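PDB 4GLT: glutathione S-transferase-like protein from Methylobacillus flagellatus, which binds glutathione at each subunit of its dimer and probably acts as a transferase that uses it. Local coordinates for residues Asp120-Ala125 with Gly182-Tyr187; Ala126-Met131 with Glu146-Lys151; Val130-Arg135 with Met139-Val144; Tyr187-Tyr192 with Asp196-Tyr201. One frame throughout, in Å; residues are numbered along the deposited sequence.

Contact 1: residues Asp120-Ala125 with Gly182-Tyr187. With GSH (glutathione), chain E.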
# COMPACT_ATOMS: atom_id res chain seq x y z
N ASP A 120 -3.49 3.87 -6.74
CA ASP A 120 -3.69 2.59 -6.07
C ASP A 120 -4.92 2.64 -5.16
O ASP A 120 -5.66 1.67 -5.06
CB ASP A 120 -2.46 2.19 -5.26
CG ASP A 120 -1.33 1.69 -6.14
OD1 ASP A 120 -1.55 1.51 -7.36
OD2 ASP A 120 -0.21 1.48 -5.62
N GLY A 121 -5.13 3.79 -4.53
CA GLY A 121 -6.24 3.96 -3.60
C GLY A 121 -7.59 3.84 -4.30
O GLY A 121 -8.52 3.21 -3.79
N VAL A 122 -7.68 4.46 -5.46
CA VAL A 122 -8.86 4.33 -6.31
C VAL A 122 -9.06 2.87 -6.69
O VAL A 122 -10.19 2.36 -6.68
CB VAL A 122 -8.71 5.19 -7.57
CG1 VAL A 122 -9.84 4.91 -8.55
CG2 VAL A 122 -8.70 6.65 -7.19
N THR A 123 -7.97 2.19 -7.01
CA THR A 123 -8.05 0.79 -7.40
C THR A 123 -8.56 -0.00 -6.20
O THR A 123 -9.42 -0.87 -6.35
CB THR A 123 -6.68 0.26 -7.89
OG1 THR A 123 -6.11 1.18 -8.85
CG2 THR A 123 -6.83 -1.07 -8.55
N ASP A 124 -8.07 0.31 -5.00
CA ASP A 124 -8.51 -0.42 -3.81
C ASP A 124 -10.00 -0.23 -3.66
O ASP A 124 -10.69 -1.12 -3.20
CB ASP A 124 -7.83 0.06 -2.51
CG ASP A 124 -6.31 0.13 -2.61
OD1 ASP A 124 -5.69 -0.86 -3.02
OD2 ASP A 124 -5.74 1.19 -2.24
N ALA A 125 -10.48 0.96 -4.01
CA ALA A 125 -11.88 1.29 -3.79
C ALA A 125 -12.74 0.47 -4.76
O ALA A 125 -13.76 -0.11 -4.37
CB ALA A 125 -12.12 2.78 -3.96
N GLY A 182 -2.66 4.46 -15.55
CA GLY A 182 -3.10 3.59 -16.64
C GLY A 182 -3.70 2.29 -16.13
O GLY A 182 -4.82 1.92 -16.47
N CYS A 183 -2.95 1.59 -15.30
CA CYS A 183 -3.43 0.34 -14.73
C CYS A 183 -4.76 0.52 -14.01
O CYS A 183 -5.64 -0.34 -14.09
CB CYS A 183 -2.36 -0.27 -13.82
SG CYS A 183 -0.82 -0.57 -14.72
N MET A 184 -4.90 1.65 -13.31
CA MET A 184 -6.14 2.03 -12.62
C MET A 184 -7.34 2.12 -13.57
O MET A 184 -8.36 1.44 -13.36
CB MET A 184 -5.96 3.38 -11.91
CG MET A 184 -7.27 3.91 -11.33
SD MET A 184 -7.25 5.68 -10.99
CE MET A 184 -6.89 6.34 -12.61
N LEU A 185 -7.23 2.99 -14.57
CA LEU A 185 -8.26 3.15 -15.60
C LEU A 185 -8.62 1.83 -16.29
O LEU A 185 -9.80 1.51 -16.47
CB LEU A 185 -7.78 4.15 -16.64
CG LEU A 185 -7.44 5.54 -16.08
CD1 LEU A 185 -6.56 6.33 -17.03
CD2 LEU A 185 -8.71 6.31 -15.76
N GLY A 186 -7.60 1.08 -16.68
CA GLY A 186 -7.81 -0.20 -17.33
C GLY A 186 -8.59 -1.10 -16.41
O GLY A 186 -9.42 -1.89 -16.85
N TYR A 187 -8.34 -0.99 -15.11
CA TYR A 187 -9.10 -1.79 -14.16
C TYR A 187 -10.57 -1.39 -14.20
O TYR A 187 -11.46 -2.24 -14.21
CB TYR A 187 -8.55 -1.67 -12.74
CG TYR A 187 -9.18 -2.71 -11.84
CD1 TYR A 187 -8.99 -4.06 -12.09
CD2 TYR A 187 -9.99 -2.34 -10.78
CE1 TYR A 187 -9.58 -5.02 -11.29
CE2 TYR A 187 -10.58 -3.30 -9.97
CZ TYR A 187 -10.36 -4.64 -10.24
OH TYR A 187 -10.94 -5.63 -9.46
N1 GSH E . -1.23 -3.93 -2.08
CA1 GSH E . -1.00 -5.06 -3.00
C1 GSH E . -0.19 -4.47 -4.12
O11 GSH E . 0.54 -5.20 -4.81
O12 GSH E . -0.27 -3.24 -4.29
CB1 GSH E . -2.35 -5.65 -3.46
CG1 GSH E . -2.20 -6.87 -4.37
CD1 GSH E . -3.56 -7.40 -4.81
OE1 GSH E . -4.59 -6.95 -4.33
N2 GSH E . -3.56 -8.37 -5.73
CA2 GSH E . -4.72 -9.13 -6.22
C2 GSH E . -5.66 -8.32 -7.08
O2 GSH E . -5.24 -7.47 -7.85
CB2 GSH E . -5.45 -9.78 -5.05
SG2 GSH E . -4.46 -11.09 -4.30
N3 GSH E . -6.96 -8.59 -6.97
CA3 GSH E . -7.98 -7.84 -7.68
C3 GSH E . -8.32 -8.42 -9.04
O31 GSH E . -9.44 -8.14 -9.54
O32 GSH E . -7.48 -9.14 -9.62

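Contact 2: residues Ala126-Met131 with Glu146-Lys151. With GSH (glutathione), chain F.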
# COMPACT_ATOMS: atom_id res chain seq x y z
N ALA A 126 -12.29 0.40 -6.01
CA ALA A 126 -12.94 -0.41 -7.04
C ALA A 126 -12.94 -1.90 -6.72
O ALA A 126 -13.95 -2.58 -6.90
CB ALA A 126 -12.28 -0.16 -8.39
N VAL A 127 -11.81 -2.41 -6.26
CA VAL A 127 -11.73 -3.81 -5.90
C VAL A 127 -12.74 -4.08 -4.80
O VAL A 127 -13.41 -5.12 -4.78
CB VAL A 127 -10.31 -4.18 -5.41
CG1 VAL A 127 -10.33 -5.50 -4.64
CG2 VAL A 127 -9.37 -4.27 -6.60
N ALA A 128 -12.85 -3.12 -3.88
CA ALA A 128 -13.73 -3.25 -2.74
C ALA A 128 -15.16 -3.38 -3.24
O ALA A 128 -15.87 -4.34 -2.92
CB ALA A 128 -13.59 -2.05 -1.82
N ALA A 129 -15.57 -2.40 -4.04
CA ALA A 129 -16.88 -2.43 -4.65
C ALA A 129 -17.10 -3.78 -5.34
O ALA A 129 -18.03 -4.52 -4.99
CB ALA A 129 -17.01 -1.29 -5.64
N VAL A 130 -16.23 -4.11 -6.30
CA VAL A 130 -16.36 -5.33 -7.08
C VAL A 130 -16.54 -6.57 -6.22
O VAL A 130 -17.48 -7.35 -6.42
CB VAL A 130 -15.15 -5.56 -8.00
CG1 VAL A 130 -15.22 -6.96 -8.61
CG2 VAL A 130 -15.08 -4.49 -9.08
N MET A 131 -15.65 -6.77 -5.26
CA MET A 131 -15.77 -7.93 -4.38
C MET A 131 -17.04 -7.86 -3.55
O MET A 131 -17.66 -8.90 -3.25
CB MET A 131 -14.53 -8.07 -3.48
CG MET A 131 -13.23 -8.25 -4.25
SD MET A 131 -13.27 -9.60 -5.46
CE MET A 131 -11.96 -9.07 -6.57
N GLU A 146 -21.60 1.99 -2.51
CA GLU A 146 -21.79 3.42 -2.73
C GLU A 146 -20.58 4.22 -2.24
O GLU A 146 -20.01 5.03 -2.97
CB GLU A 146 -23.06 3.88 -2.00
CG GLU A 146 -23.81 5.00 -2.70
CD GLU A 146 -22.90 6.12 -3.17
OE1 GLU A 146 -21.92 5.83 -3.89
OE2 GLU A 146 -23.17 7.29 -2.82
N LYS A 147 -20.19 3.98 -1.01
CA LYS A 147 -19.07 4.68 -0.42
C LYS A 147 -17.79 4.51 -1.22
O LYS A 147 -17.07 5.47 -1.47
CB LYS A 147 -18.87 4.14 0.99
CG LYS A 147 -17.99 4.98 1.86
CD LYS A 147 -17.69 4.23 3.12
CE LYS A 147 -16.67 4.91 3.98
NZ LYS A 147 -16.10 3.91 4.93
N GLN A 148 -17.49 3.29 -1.60
CA GLN A 148 -16.26 3.01 -2.34
C GLN A 148 -16.27 3.66 -3.72
O GLN A 148 -15.28 4.27 -4.14
CB GLN A 148 -16.05 1.50 -2.47
CG GLN A 148 -15.94 0.78 -1.14
CD GLN A 148 -14.75 1.24 -0.33
OE1 GLN A 148 -14.70 1.06 0.88
NE2 GLN A 148 -13.78 1.84 -1.00
N LEU A 149 -17.38 3.52 -4.43
CA LEU A 149 -17.49 4.12 -5.75
C LEU A 149 -17.47 5.63 -5.59
O LEU A 149 -17.20 6.38 -6.54
CB LEU A 149 -18.75 3.62 -6.48
CG LEU A 149 -18.73 2.12 -6.78
CD1 LEU A 149 -19.94 1.65 -7.57
CD2 LEU A 149 -17.45 1.73 -7.51
N ASN A 150 -17.74 6.08 -4.37
CA ASN A 150 -17.53 7.48 -4.04
C ASN A 150 -16.06 7.87 -4.07
O ASN A 150 -15.71 8.91 -4.62
CB ASN A 150 -18.15 7.82 -2.68
CG ASN A 150 -19.53 8.40 -2.81
OD1 ASN A 150 -19.90 8.90 -3.87
ND2 ASN A 150 -20.31 8.33 -1.73
N LYS A 151 -15.20 7.05 -3.48
CA LYS A 151 -13.76 7.34 -3.48
C LYS A 151 -13.24 7.41 -4.91
O LYS A 151 -12.40 8.25 -5.24
CB LYS A 151 -12.99 6.28 -2.69
CG LYS A 151 -13.37 6.17 -1.22
CD LYS A 151 -12.79 4.94 -0.55
CE LYS A 151 -13.41 4.71 0.82
NZ LYS A 151 -13.15 5.84 1.76
N1 GSH F . -3.59 2.62 3.44
CA1 GSH F . -3.66 4.02 3.93
C1 GSH F . -2.44 4.35 4.76
O11 GSH F . -2.35 5.53 5.16
O12 GSH F . -1.58 3.47 5.02
CB1 GSH F . -4.97 4.36 4.65
CG1 GSH F . -5.33 3.47 5.85
CD1 GSH F . -6.80 3.59 6.21
OE1 GSH F . -7.65 3.08 5.50
N2 GSH F . -7.14 4.25 7.32
CA2 GSH F . -8.50 4.22 7.84
C2 GSH F . -9.42 5.20 7.16
O2 GSH F . -9.15 6.39 7.12
CB2 GSH F . -8.49 4.48 9.35
SG2 GSH F . -7.68 3.11 10.25
N3 GSH F . -10.53 4.69 6.59
CA3 GSH F . -11.59 5.55 6.11
C3 GSH F . -12.34 5.04 4.89
O31 GSH F . -11.88 4.07 4.24
O32 GSH F . -13.42 5.60 4.58

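Contact 3: residues Val130-Arg135 with Met139-Val144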
# COMPACT_ATOMS: atom_id res chain seq x y z
N VAL A 130 -16.23 -4.11 -6.30
CA VAL A 130 -16.36 -5.33 -7.08
C VAL A 130 -16.54 -6.57 -6.22
O VAL A 130 -17.48 -7.35 -6.42
CB VAL A 130 -15.15 -5.56 -8.00
CG1 VAL A 130 -15.22 -6.96 -8.61
CG2 VAL A 130 -15.08 -4.49 -9.08
N MET A 131 -15.65 -6.77 -5.26
CA MET A 131 -15.77 -7.93 -4.38
C MET A 131 -17.04 -7.86 -3.55
O MET A 131 -17.66 -8.90 -3.25
CB MET A 131 -14.53 -8.07 -3.48
CG MET A 131 -13.23 -8.25 -4.25
SD MET A 131 -13.27 -9.60 -5.46
CE MET A 131 -11.96 -9.07 -6.57
N GLU A 132 -17.45 -6.65 -3.19
CA GLU A 132 -18.66 -6.49 -2.38
C GLU A 132 -19.84 -7.11 -3.12
O GLU A 132 -20.71 -7.73 -2.51
CB GLU A 132 -18.94 -5.02 -2.07
CG GLU A 132 -20.24 -4.77 -1.31
CD GLU A 132 -20.27 -5.38 0.08
OE1 GLU A 132 -19.25 -5.95 0.52
OE2 GLU A 132 -21.32 -5.28 0.75
N GLY A 133 -19.85 -6.94 -4.43
CA GLY A 133 -20.92 -7.46 -5.26
C GLY A 133 -20.87 -8.96 -5.40
O GLY A 133 -21.84 -9.59 -5.83
N ARG A 134 -19.74 -9.55 -5.04
CA ARG A 134 -19.55 -10.98 -5.20
C ARG A 134 -19.90 -11.75 -3.94
O ARG A 134 -19.77 -12.98 -3.90
CB ARG A 134 -18.11 -11.30 -5.57
CG ARG A 134 -17.71 -10.93 -6.97
CD ARG A 134 -16.60 -11.87 -7.42
NE ARG A 134 -16.09 -11.56 -8.75
CZ ARG A 134 -14.80 -11.35 -9.01
NH1 ARG A 134 -13.91 -11.44 -8.04
NH2 ARG A 134 -14.42 -11.08 -10.25
N ARG A 135 -20.31 -11.04 -2.90
CA ARG A 135 -20.65 -11.69 -1.64
C ARG A 135 -21.91 -12.54 -1.82
O ARG A 135 -22.68 -12.30 -2.75
CB ARG A 135 -20.80 -10.64 -0.54
CG ARG A 135 -19.53 -9.82 -0.34
CD ARG A 135 -19.69 -8.73 0.72
NE ARG A 135 -20.38 -9.24 1.89
CZ ARG A 135 -19.77 -9.72 2.98
NH1 ARG A 135 -18.45 -9.75 3.05
NH2 ARG A 135 -20.50 -10.17 3.99
N MET A 139 -25.85 -11.68 2.16
CA MET A 139 -24.95 -10.76 2.86
C MET A 139 -24.20 -9.79 1.94
O MET A 139 -22.99 -9.87 1.81
CB MET A 139 -23.98 -11.53 3.76
CG MET A 139 -23.36 -12.77 3.13
SD MET A 139 -23.44 -14.21 4.22
CE MET A 139 -22.41 -15.36 3.32
N GLN A 140 -24.93 -8.85 1.35
CA GLN A 140 -24.35 -7.88 0.43
C GLN A 140 -24.90 -6.48 0.68
O GLN A 140 -26.12 -6.28 0.73
CB GLN A 140 -24.63 -8.32 -1.00
CG GLN A 140 -23.97 -7.46 -2.07
CD GLN A 140 -24.20 -8.04 -3.45
OE1 GLN A 140 -24.13 -7.33 -4.45
NE2 GLN A 140 -24.49 -9.34 -3.50
N ASP A 141 -24.01 -5.50 0.82
CA ASP A 141 -24.40 -4.19 1.34
C ASP A 141 -24.21 -3.02 0.36
O ASP A 141 -23.10 -2.56 0.14
CB ASP A 141 -23.65 -3.91 2.64
CG ASP A 141 -23.89 -2.50 3.17
OD1 ASP A 141 -24.36 -1.64 2.39
OD2 ASP A 141 -23.61 -2.27 4.36
N SER A 142 -25.32 -2.53 -0.18
CA SER A 142 -25.31 -1.45 -1.17
C SER A 142 -24.59 -0.17 -0.71
O SER A 142 -24.12 0.61 -1.54
CB SER A 142 -26.75 -1.13 -1.57
OG SER A 142 -26.82 0.07 -2.32
N ALA A 143 -24.52 0.04 0.60
CA ALA A 143 -23.91 1.25 1.17
C ALA A 143 -22.40 1.24 0.98
O ALA A 143 -21.78 2.26 0.66
CB ALA A 143 -24.25 1.37 2.65
N VAL A 144 -21.83 0.06 1.21
CA VAL A 144 -20.40 -0.17 1.06
C VAL A 144 -19.98 0.12 -0.38
O VAL A 144 -18.99 0.80 -0.63
CB VAL A 144 -20.08 -1.62 1.41
CG1 VAL A 144 -18.67 -1.98 0.98
CG2 VAL A 144 -20.28 -1.86 2.90

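Contact 4: residues Tyr187-Tyr192 with Asp196-Tyr201. With GSH (glutathione), chain E.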
# COMPACT_ATOMS: atom_id res chain seq x y z
N TYR A 187 -8.34 -0.99 -15.11
CA TYR A 187 -9.10 -1.79 -14.16
C TYR A 187 -10.57 -1.39 -14.20
O TYR A 187 -11.46 -2.24 -14.21
CB TYR A 187 -8.55 -1.67 -12.74
CG TYR A 187 -9.18 -2.71 -11.84
CD1 TYR A 187 -8.99 -4.06 -12.09
CD2 TYR A 187 -9.99 -2.34 -10.78
CE1 TYR A 187 -9.58 -5.02 -11.29
CE2 TYR A 187 -10.58 -3.30 -9.97
CZ TYR A 187 -10.36 -4.64 -10.24
OH TYR A 187 -10.94 -5.63 -9.46
N LEU A 188 -10.82 -0.09 -14.21
CA LEU A 188 -12.20 0.37 -14.32
C LEU A 188 -12.86 -0.26 -15.54
O LEU A 188 -13.95 -0.82 -15.44
CB LEU A 188 -12.28 1.90 -14.38
CG LEU A 188 -11.70 2.55 -13.11
CD1 LEU A 188 -12.05 4.03 -13.07
CD2 LEU A 188 -12.22 1.85 -11.87
N GLU A 189 -12.20 -0.17 -16.69
CA GLU A 189 -12.78 -0.72 -17.90
C GLU A 189 -13.07 -2.21 -17.76
O GLU A 189 -14.10 -2.71 -18.21
CB GLU A 189 -11.86 -0.48 -19.09
CG GLU A 189 -11.75 0.99 -19.47
CD GLU A 189 -11.46 1.17 -20.95
OE1 GLU A 189 -11.15 0.16 -21.62
OE2 GLU A 189 -11.53 2.32 -21.44
N LEU A 190 -12.16 -2.93 -17.13
CA LEU A 190 -12.34 -4.36 -16.96
C LEU A 190 -13.57 -4.64 -16.10
O LEU A 190 -14.36 -5.53 -16.41
CB LEU A 190 -11.10 -4.99 -16.31
CG LEU A 190 -11.26 -6.41 -15.74
CD1 LEU A 190 -11.62 -7.39 -16.84
CD2 LEU A 190 -10.00 -6.85 -15.01
N ARG A 191 -13.75 -3.88 -15.03
CA ARG A 191 -14.75 -4.24 -14.04
C ARG A 191 -16.07 -3.50 -14.22
O ARG A 191 -17.10 -3.94 -13.71
CB ARG A 191 -14.20 -4.05 -12.62
CG ARG A 191 -13.06 -5.00 -12.26
CD ARG A 191 -13.51 -6.45 -12.28
NE ARG A 191 -12.45 -7.36 -11.82
CZ ARG A 191 -12.49 -8.68 -11.93
NH1 ARG A 191 -13.54 -9.28 -12.48
NH2 ARG A 191 -11.48 -9.42 -11.48
N TYR A 192 -16.03 -2.39 -14.94
CA TYR A 192 -17.23 -1.57 -15.11
C TYR A 192 -17.43 -1.16 -16.56
O TYR A 192 -17.08 -0.05 -16.95
CB TYR A 192 -17.17 -0.34 -14.20
CG TYR A 192 -17.19 -0.70 -12.73
CD1 TYR A 192 -16.04 -0.63 -11.96
CD2 TYR A 192 -18.36 -1.14 -12.13
CE1 TYR A 192 -16.05 -0.97 -10.62
CE2 TYR A 192 -18.39 -1.49 -10.79
CZ TYR A 192 -17.24 -1.40 -10.04
OH TYR A 192 -17.27 -1.75 -8.71
N ASP A 196 -18.65 5.34 -18.25
CA ASP A 196 -18.20 6.13 -19.39
C ASP A 196 -17.31 7.27 -18.92
O ASP A 196 -17.67 8.45 -19.02
CB ASP A 196 -19.39 6.67 -20.18
CG ASP A 196 -19.02 7.08 -21.59
OD1 ASP A 196 -19.82 6.83 -22.52
OD2 ASP A 196 -17.91 7.63 -21.77
N TRP A 197 -16.14 6.91 -18.41
CA TRP A 197 -15.22 7.89 -17.84
C TRP A 197 -14.56 8.77 -18.89
O TRP A 197 -14.44 9.98 -18.70
CB TRP A 197 -14.14 7.19 -17.00
CG TRP A 197 -13.25 6.26 -17.77
CD1 TRP A 197 -13.44 4.93 -18.00
CD2 TRP A 197 -12.00 6.60 -18.39
NE1 TRP A 197 -12.40 4.42 -18.73
CE2 TRP A 197 -11.50 5.42 -18.99
CE3 TRP A 197 -11.26 7.78 -18.51
CZ2 TRP A 197 -10.29 5.39 -19.69
CZ3 TRP A 197 -10.06 7.75 -19.21
CH2 TRP A 197 -9.59 6.56 -19.79
N LYS A 198 -14.13 8.16 -19.98
CA LYS A 198 -13.41 8.88 -21.03
C LYS A 198 -14.07 10.22 -21.31
O LYS A 198 -13.41 11.26 -21.36
CB LYS A 198 -13.33 8.05 -22.31
CG LYS A 198 -12.36 6.87 -22.21
CD LYS A 198 -11.84 6.47 -23.59
CE LYS A 198 -12.47 5.18 -24.08
NZ LYS A 198 -11.88 4.01 -23.36
N GLN A 199 -15.39 10.19 -21.47
CA GLN A 199 -16.15 11.38 -21.83
C GLN A 199 -16.21 12.40 -20.69
O GLN A 199 -16.16 13.61 -20.93
CB GLN A 199 -17.56 10.99 -22.24
CG GLN A 199 -18.37 12.13 -22.83
CD GLN A 199 -19.82 11.76 -23.03
OE1 GLN A 199 -20.56 12.47 -23.71
NE2 GLN A 199 -20.23 10.65 -22.44
N GLN A 200 -16.32 11.90 -19.46
CA GLN A 200 -16.46 12.76 -18.29
C GLN A 200 -15.13 13.38 -17.87
O GLN A 200 -15.09 14.47 -17.31
CB GLN A 200 -17.05 11.98 -17.12
CG GLN A 200 -18.04 10.89 -17.51
CD GLN A 200 -18.96 10.51 -16.36
OE1 GLN A 200 -18.98 11.18 -15.33
NE2 GLN A 200 -19.73 9.44 -16.54
N TYR A 201 -14.04 12.67 -18.13
CA TYR A 201 -12.72 13.13 -17.74
C TYR A 201 -11.82 13.16 -18.97
O TYR A 201 -11.11 12.20 -19.25
CB TYR A 201 -12.12 12.21 -16.67
CG TYR A 201 -13.07 11.89 -15.52
CD1 TYR A 201 -13.28 12.80 -14.49
CD2 TYR A 201 -13.74 10.67 -15.47
CE1 TYR A 201 -14.14 12.50 -13.44
CE2 TYR A 201 -14.60 10.37 -14.42
CZ TYR A 201 -14.80 11.29 -13.41
OH TYR A 201 -15.65 10.99 -12.37
N1 GSH E . -1.23 -3.93 -2.08
CA1 GSH E . -1.00 -5.06 -3.00
C1 GSH E . -0.19 -4.47 -4.12
O11 GSH E . 0.54 -5.20 -4.81
O12 GSH E . -0.27 -3.24 -4.29
CB1 GSH E . -2.35 -5.65 -3.46
CG1 GSH E . -2.20 -6.87 -4.37
CD1 GSH E . -3.56 -7.40 -4.81
OE1 GSH E . -4.59 -6.95 -4.33
N2 GSH E . -3.56 -8.37 -5.73
CA2 GSH E . -4.72 -9.13 -6.22
C2 GSH E . -5.66 -8.32 -7.08
O2 GSH E . -5.24 -7.47 -7.85
CB2 GSH E . -5.45 -9.78 -5.05
SG2 GSH E . -4.46 -11.09 -4.30
N3 GSH E . -6.96 -8.59 -6.97
CA3 GSH E . -7.98 -7.84 -7.68
C3 GSH E . -8.32 -8.42 -9.04
O31 GSH E . -9.44 -8.14 -9.54
O32 GSH E . -7.48 -9.14 -9.62

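Contact 1: residues Asp120-Ala125 with Gly182-Tyr187
The phenol ring of Y187 receives two different neighbours here: the methyl CG2 of T123 comes obliquely to its CD2 corner, 4.1 Å from that atom, while carboxylate oxygen O31 of glutathione lies at the ring edge, near its plane. P32, A126 and V127 also touch this ring. The setting is the all-helical C-terminal domain of a glutathione S-transferase fold, where helices 106-133 and 176-191 run side by side in nearly the same direction. The axes of segments 120-125 and 182-187 come within 9.2 Å, inclined by 20°, a case of two almost parallel helices meeting through a few buried side chains. With its CG anti to the backbone N (chi1 -169°), Y187 extends its ring past T123, and its hydroxyl OH donates to O31 of the glycine end of glutathione at 2.9 Å. A phenylalanine here lacks the hydroxyl and would probably leave that carboxylate short of one donor and R191 NE, which donates to the same hydroxyl, without its acceptor. The T123 methyl is the branch turned to the ring, while OG1, turned to A119 O for a hydrogen bond, still rests 3.8 Å from M184 CB. Nearby, D120 makes a salt bridge to K36 of helix 32-44, tying helix 106-133 to the thioredoxin-like N-terminal part of the fold. V122 also packs on L68 of the second subunit, so one buried valine serves both the helix pair and the dimer. Within the chain, the valine's CG1 methyl sits 3.6 Å from the sulfur SD of M184.

Contact 2: residues Ala126-Met131 with Glu146-Lys151
Carboxylate oxygen O32 of the glutathione in chain F is gripped by two lysines one helical turn apart, K147 and K151. K151 NZ binds O32 at 2.8 Å after a bend at the last torsion of its side chain (chi4 -62°), whereas K147, fully extended, makes only a weak bond from NZ to O32 at 3.2 Å. This glutathione is also held by K70, I71 and S85 of the second subunit, and K151 NZ donates to L68 O of that subunit as well. The two ammonium groups would probably offset the negative charge of the glycine carboxylate.

On another side of helix 142-162, segment 146-151 packs on helix 106-133 as one arm of an antiparallel helical hairpin in the GST C-terminal domain, the axes of segments 126-131 and 146-151 coming within 8.4 Å with directions 153° apart. Two alanines face the other helix, and their small size probably helps this close approach. A128 CB lies 3.7 Å from Q148 CG, and the glutamine, bent at chi2 (-63°), brings its CD and NE2 past the same methyl. One residue further along each helix, A129 CB meets L149 CD2 at 3.6 Å, a branch that the leucine carries across although its CB leaves the backbone alongside rather than at the other helix. Y192, from the loop after helix 176-191, touches both A129 and L149 where the two arms meet.

Contact 3: residues Val130-Arg135 with Met139-Val144
E132 and V144 cross at about a right angle, the CD of the glutamate lying 3.9 Å from V144 CG1, and R135 crosses M139 in the same manner a few residues away. Between these two crossings, E132 in the last turn of helix 106-133 and R135 just beyond it grip the backbone of the returning loop 139-141. E132 leaves its helix with CG anti to the backbone N and then bends at chi2 (64°), which swings the carboxylate to D141. There OE2 accepts from D141 N at 2.7 Å, on its anti side and somewhat out of the carboxylate plane. The plane of E132's carboxylate is 65° from that of D141, whose group faces its own helix: D141 is the N-cap of helix 142-162, and its OD1 is met from above the carboxylate plane by V144 N. The R135 guanidinium uses its edge instead. NE donates to M139 O at 2.7 Å, nearly in line with that carbonyl (C=O...N 161°), and NH2 adds a weak bond to the same oxygen. Q140, extended, lays its CG 3.3 Å from E132 O and its OE1 3.3 Å from G133 CA. With an alanine in place of E132, D141 N would probably be left without its acceptor and R135 of the second subunit without its salt-bridge mate. That bridge is reciprocal, since R135 pairs with E132 of the second subunit. The whole forms the turn of the antiparallel hairpin made by helices 106-133 and 142-162, at the surface, its centre about 23 Å from the chain's, with the equivalent turn of the other subunit against it.

Contact 4: residues Tyr187-Tyr192 with Asp196-Tyr201
E189 and W197 are brought together by different choices of the first torsion. The glutamate places CG anti to its carbonyl carbon (chi1 -68°) and then runs extended, while the tryptophan puts CG between backbone N and carbonyl carbon (chi1 63°), the crowded position. With these torsions E189 CG stands at the indole edge, in the ring plane, 3.6 Å from W197 NE1, and the carboxylate is turned 52° from the ring. Its OE2 lies obliquely to the indole and makes a salt bridge with K198 NZ at 2.6 Å. K198, bent at chi3 and chi4, also lays its CG 3.5 Å above one face of the tryptophan, near the rim, before its ammonium reaches the glutamate. The indole is thus bordered by both partners of the bridge, and Y208 meets it edge to face.

These groups join helix 176-191 to the short, weakly bonded helix about 197-200 across the loop that follows, in the GST C-terminal domain. Y201 stands at the N-cap of helix 202-212, and its ring has W197 CB at its edge. In the last turn of helix 176-191, Y187 and R191 line the glutathione site. R191 NH2 donates to O31 of glutathione at 3.1 Å, and NE of the same guanidinium reaches Y187 OH at 3.3 Å, tilted out of the guanidinium plane. R191 CG lies 3.4 Å above one face of the Y187 ring, toward the rim, which probably helps to fix that ring's rotation while its hydroxyl accepts from R191 NE and donates to O31. T30, S31, I71, D84 and S85 also hydrogen-bond this glutathione.

The four contacts differ in depth and in chemistry. Contact 1 is buried near the chain's centre and apolar, apart from its phenol turned to glutathione; contact 2 is partly buried and sets two alanines against a leucine and the stem of a glutamine; contact 3, at the surface, adds side-chain bonds to backbone atoms to its packing; contact 4, also partly buried, mixes an indole with a salt bridge. Helix 106-133 serves contacts 1, 2 and 3, helix 142-162 contacts 2 and 3, and helix 176-191 contacts 1 and 4. Contacts 2 and 3 share one hairpin. Glutathione of chain E is bonded in contacts 1 and 4 and touches V127 and M131; lysines of contact 2 bond that of chain F.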